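Local coordinates for glutathione S-transferase (PDB 3M3M), which binds glutathione and probably catalyses its conjugation to electrophilic substrates, as glutathione transferases do, at residues Ser179-Pro182 with Gly183-Ala186; Arg190-His194 with Pro195-Pro199. All coordinates share one frame; numbering follows the deposited sequence.

In the fold
Both contacts are local ones at the two ends of helix 182-192, in the helical C-terminal half of the glutathione transferase fold. Contact 1 (179-182 with 183-186) starts the helix and is partly buried, its tyrosine and isoleucine turned inward while proline and serine stay at the surface; helix 125-146 lies against it. Contact 2 (190-194 with 195-199) is where the chain leaves the helix, a surface contact whose turn leads over to helix 13-24 of the thioredoxin-like N-terminal half. The centres of contacts 1 and 2 are about 17 Å apart. The first relies on helical backbone bonds and apolar packing, the second on histidine rings and a beta turn; each includes one bridging water.

Contact 1 (Ser179-Pro182 with Gly183-Ala186); sequences SRYP and GIQA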
loop_
_atom_site.group_PDB
_atom_site.type_symbol
_atom_site.label_atom_id
_atom_site.label_comp_id
_atom_site.label_asym_id
_atom_site.label_seq_id
_atom_site.Cartn_x
_atom_site.Cartn_y
_atom_site.Cartn_z
ATOM N N SER A 179 -6.539 2.671 -18.194
ATOM C CA SER A 179 -7.696 3.187 -18.983
ATOM C C SER A 179 -8.700 2.066 -19.265
ATOM O O SER A 179 -9.864 2.361 -19.555
ATOM C CB SER A 179 -7.286 3.836 -20.340
ATOM O OG SER A 179 -6.839 2.809 -21.260
ATOM N N ARG A 180 -8.291 0.789 -19.112
ATOM C CA ARG A 180 -9.183 -0.359 -19.169
ATOM C C ARG A 180 -10.117 -0.482 -17.931
ATOM O O ARG A 180 -11.091 -1.298 -17.937
ATOM C CB ARG A 180 -8.336 -1.633 -19.246
ATOM C CG ARG A 180 -7.330 -1.662 -20.400
ATOM C CD ARG A 180 -6.772 -3.063 -20.380
ATOM N NE ARG A 180 -5.724 -3.173 -21.363
ATOM C CZ ARG A 180 -4.934 -4.249 -21.490
ATOM N NH1 ARG A 180 -5.064 -5.312 -20.666
ATOM N NH2 ARG A 180 -3.977 -4.237 -22.427
ATOM N N TYR A 181 -9.857 0.346 -16.908
ATOM C CA TYR A 181 -10.531 0.242 -15.601
ATOM C C TYR A 181 -11.123 1.581 -15.166
ATOM O O TYR A 181 -10.651 2.259 -14.221
ATOM C CB TYR A 181 -9.457 -0.230 -14.559
ATOM C CG TYR A 181 -8.983 -1.629 -14.907
ATOM C CD1 TYR A 181 -9.760 -2.737 -14.529
ATOM C CD2 TYR A 181 -7.805 -1.846 -15.620
ATOM C CE1 TYR A 181 -9.340 -4.043 -14.859
ATOM C CE2 TYR A 181 -7.392 -3.186 -16.012
ATOM C CZ TYR A 181 -8.205 -4.273 -15.561
ATOM O OH TYR A 181 -7.789 -5.526 -15.912
ATOM N N PRO A 182 -12.238 1.989 -15.798
ATOM C CA PRO A 182 -12.793 3.261 -15.359
ATOM C C PRO A 182 -13.383 3.296 -13.993
ATOM O O PRO A 182 -13.467 4.442 -13.352
ATOM C CB PRO A 182 -13.927 3.576 -16.413
ATOM C CG PRO A 182 -14.194 2.149 -17.033
ATOM C CD PRO A 182 -12.888 1.440 -17.016
ATOM N N GLY A 183 -13.808 2.134 -13.472
ATOM C CA GLY A 183 -14.300 2.168 -12.113
ATOM C C GLY A 183 -13.109 2.398 -11.155
ATOM O O GLY A 183 -13.256 3.119 -10.159
ATOM N N ILE A 184 -11.991 1.715 -11.422
ATOM C CA ILE A 184 -10.724 2.015 -10.617
ATOM C C ILE A 184 -10.313 3.495 -10.718
ATOM O O ILE A 184 -10.055 4.152 -9.721
ATOM C CB ILE A 184 -9.596 1.109 -10.975
ATOM C CG1 ILE A 184 -10.041 -0.349 -10.606
ATOM C CG2 ILE A 184 -8.267 1.482 -10.179
ATOM C CD1 ILE A 184 -8.894 -1.437 -10.899
ATOM N N GLN A 185 -10.334 4.030 -11.937
ATOM C CA GLN A 185 -9.928 5.427 -12.100
ATOM C C GLN A 185 -10.853 6.341 -11.314
ATOM O O GLN A 185 -10.377 7.287 -10.659
ATOM C CB GLN A 185 -9.845 5.781 -13.615
ATOM C CG GLN A 185 -8.831 5.048 -14.393
ATOM C CD GLN A 185 -8.901 5.492 -15.899
ATOM O OE1 GLN A 185 -9.996 5.478 -16.510
ATOM N NE2 GLN A 185 -7.742 5.798 -16.482
ATOM N N ALA A 186 -12.170 6.101 -11.294
ATOM C CA ALA A 186 -13.079 7.015 -10.583
ATOM C C ALA A 186 -12.884 6.867 -9.063
ATOM O O ALA A 186 -12.995 7.789 -8.302
ATOM C CB ALA A 186 -14.583 6.703 -10.965
HETATM O O HOH W 1 -11.069 4.643 -18.831
#
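The N-terminus of helix 182-192 is built here, with Tyr181 at the N-cap and Pro182 in the first turn, where a residue without an N-H costs no helical bond. Gln185 N donates to Tyr181 O over 2.9 Å, and Ala186 N reaches Pro182 O at the same length. Gly183 and Ile184, whose amide groups point out of the helix start, give their N-H groups to the carboxylate of Glu143 on helix 125-146, so a side chain from another helix takes up the capping bonds.

On the inner side Tyr181 and Ile184 lie alongside each other and point the same way, with Tyr181 CB 3.8 Å from Ile184 CB. Ile184 CG1 stands beside the backbone N (chi1 -63°) and its chain runs on extended, which carries CD1 to 4.0 Å from Tyr181 CG. The phenol suits a buried place because its hydroxyl is bonded to Asp140.

Gln185 reaches back along the outer side. Its CG passes 3.3 Å from Tyr181 O, and NE2 comes to 3.6 Å from Ser179 CA. OE1 accepts a bond from a water that also donates to Ser179 O, each 2.7 Å long, so the amide is tied to the preceding 3-10 segment through solvent. An alanine here would keep the backbone bonds but is likely to leave that water without one of its acceptors and to take away the CG contact over Tyr181 O. With Glu143 facing the first amides, the carboxylate's negative charge would probably be favoured by the positive end of the helix dipole, a polar clasp between two helices beside an apolar pair.

Contact 2 (Arg190-His194 with Pro195-Pro199); sequences RVQSH and PRHVP
Val191 O is gripped by two donors: the backbone N of His194 at 3.1 Å and a water at 2.8 Å. The same water is hydrogen-bonded to His197 ND1, linking the helix end to that ring. His194 ND1 in turn accepts the backbone N-H of Arg196 over 2.9 Å, a nearly straight bond (167°) with the donor close to the plane of the imidazole. This bond implies that ND1 carries no proton. With CG anti to the backbone N (chi1 -174°), the ring turns its ND1 edge to Arg196 N and one face to Pro195 CD, which lies 3.5 Å from the ring centroid and offset toward the rim, a CH-pi contact.

The backbone here forms a type I beta turn from His194 to His197, which leads the chain out of helix 182-192; Pro195 suits its second position because its ring fixes phi near the value required. The turn closes with His197 N bonded to His194 O at 3.0 Å.

His197 folds back on the end of the helix. Gln192 CA sits over the centre of its ring, 3.9 Å from the centroid, while Val191 CG1 approaches CE1 of the same ring at 4.1 Å. Gln192 uses its amide nitrogen on Tyr165. Within the turn, Arg196 NE bonds to Asn23 O, and His197, its last residue, packs on Tyr16 and Leu20 of helix 13-24.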
loop_
_atom_site.group_PDB
_atom_site.type_symbol
_atom_site.label_atom_id
_atom_site.label_comp_id
_atom_site.label_asym_id
_atom_site.label_seq_id
_atom_site.Cartn_x
_atom_site.Cartn_y
_atom_site.Cartn_z
ATOM N N ARG A 190 -11.799 9.658 -6.125
ATOM C CA ARG A 190 -12.416 9.810 -4.844
ATOM C C ARG A 190 -11.400 9.787 -3.690
ATOM O O ARG A 190 -11.476 10.580 -2.791
ATOM C CB ARG A 190 -13.480 8.710 -4.554
ATOM C CG ARG A 190 -14.610 8.849 -5.511
ATOM C CD ARG A 190 -15.884 8.205 -4.958
ATOM N NE ARG A 190 -15.732 6.913 -5.437
ATOM C CZ ARG A 190 -16.039 6.431 -6.640
ATOM N NH1 ARG A 190 -16.705 7.059 -7.619
ATOM N NH2 ARG A 190 -15.669 5.221 -6.831
ATOM N N VAL A 191 -10.463 8.844 -3.738
ATOM C CA VAL A 191 -9.423 8.780 -2.726
ATOM C C VAL A 191 -8.660 10.077 -2.694
ATOM O O VAL A 191 -8.490 10.691 -1.648
ATOM C CB VAL A 191 -8.480 7.559 -3.025
ATOM C CG1 VAL A 191 -7.198 7.633 -2.105
ATOM C CG2 VAL A 191 -9.360 6.232 -2.778
ATOM N N GLN A 192 -8.211 10.477 -3.852
ATOM C CA GLN A 192 -7.383 11.678 -4.024
ATOM C C GLN A 192 -8.122 12.983 -3.668
ATOM O O GLN A 192 -7.452 13.998 -3.421
ATOM C CB GLN A 192 -7.015 11.798 -5.512
ATOM C CG GLN A 192 -5.892 10.986 -5.879
ATOM C CD GLN A 192 -5.887 10.765 -7.368
ATOM O OE1 GLN A 192 -6.490 11.595 -8.087
ATOM N NE2 GLN A 192 -5.215 9.659 -7.867
ATOM N N SER A 193 -9.443 12.935 -3.594
ATOM C CA SER A 193 -10.229 14.086 -3.252
ATOM C C SER A 193 -10.378 14.295 -1.761
ATOM O O SER A 193 -10.943 15.322 -1.319
ATOM C CB SER A 193 -11.619 13.999 -3.924
ATOM O OG SER A 193 -12.498 13.148 -3.187
ATOM N N HIS A 194 -9.900 13.373 -0.940
ATOM C CA HIS A 194 -10.074 13.564 0.451
ATOM C C HIS A 194 -9.271 14.835 0.834
ATOM O O HIS A 194 -8.159 15.060 0.296
ATOM C CB HIS A 194 -9.470 12.377 1.246
ATOM C CG HIS A 194 -9.767 12.481 2.700
ATOM N ND1 HIS A 194 -9.122 13.386 3.543
ATOM C CD2 HIS A 194 -10.651 11.800 3.465
ATOM C CE1 HIS A 194 -9.597 13.247 4.771
ATOM N NE2 HIS A 194 -10.517 12.269 4.750
ATOM N N PRO A 195 -9.860 15.714 1.671
ATOM C CA PRO A 195 -9.185 16.991 1.877
ATOM C C PRO A 195 -7.785 16.874 2.524
ATOM O O PRO A 195 -6.969 17.814 2.367
ATOM C CB PRO A 195 -10.185 17.761 2.734
ATOM C CG PRO A 195 -11.036 16.662 3.433
ATOM C CD PRO A 195 -11.174 15.598 2.346
ATOM N N ARG A 196 -7.477 15.744 3.176
ATOM C CA ARG A 196 -6.179 15.576 3.838
ATOM C C ARG A 196 -5.299 14.617 3.049
ATOM O O ARG A 196 -4.194 14.272 3.559
ATOM C CB ARG A 196 -6.358 15.072 5.273
ATOM C CG ARG A 196 -7.126 16.045 6.177
ATOM C CD ARG A 196 -7.000 15.621 7.627
ATOM N NE ARG A 196 -5.565 15.575 8.043
ATOM C CZ ARG A 196 -4.883 16.603 8.542
ATOM N NH1 ARG A 196 -5.549 17.770 8.797
ATOM N NH2 ARG A 196 -3.599 16.496 8.818
ATOM N N HIS A 197 -5.726 14.317 1.813
ATOM C CA HIS A 197 -4.930 13.362 0.964
ATOM C C HIS A 197 -3.496 13.946 0.806
ATOM O O HIS A 197 -3.326 15.227 0.663
ATOM C CB HIS A 197 -5.547 13.166 -0.390
ATOM C CG HIS A 197 -4.753 12.185 -1.245
ATOM N ND1 HIS A 197 -4.741 10.843 -0.949
ATOM C CD2 HIS A 197 -3.979 12.345 -2.348
ATOM C CE1 HIS A 197 -3.998 10.192 -1.849
ATOM N NE2 HIS A 197 -3.495 11.089 -2.696
ATOM N N VAL A 198 -2.470 13.077 0.785
ATOM C CA VAL A 198 -1.078 13.513 0.359
ATOM C C VAL A 198 -0.607 12.536 -0.676
ATOM O O VAL A 198 -0.983 11.311 -0.608
ATOM C CB VAL A 198 -0.080 13.527 1.584
ATOM C CG1 VAL A 198 -0.501 14.588 2.672
ATOM C CG2 VAL A 198 0.074 12.100 2.315
ATOM N N PRO A 199 0.176 13.008 -1.664
ATOM C CA PRO A 199 0.759 12.183 -2.687
ATOM C C PRO A 199 1.951 11.402 -2.166
ATOM O O PRO A 199 2.454 11.636 -1.058
ATOM C CB PRO A 199 1.244 13.179 -3.771
ATOM C CG PRO A 199 1.663 14.395 -2.934
ATOM C CD PRO A 199 0.642 14.397 -1.745
HETATM O O HOH W 2 -6.895 10.057 0.618
#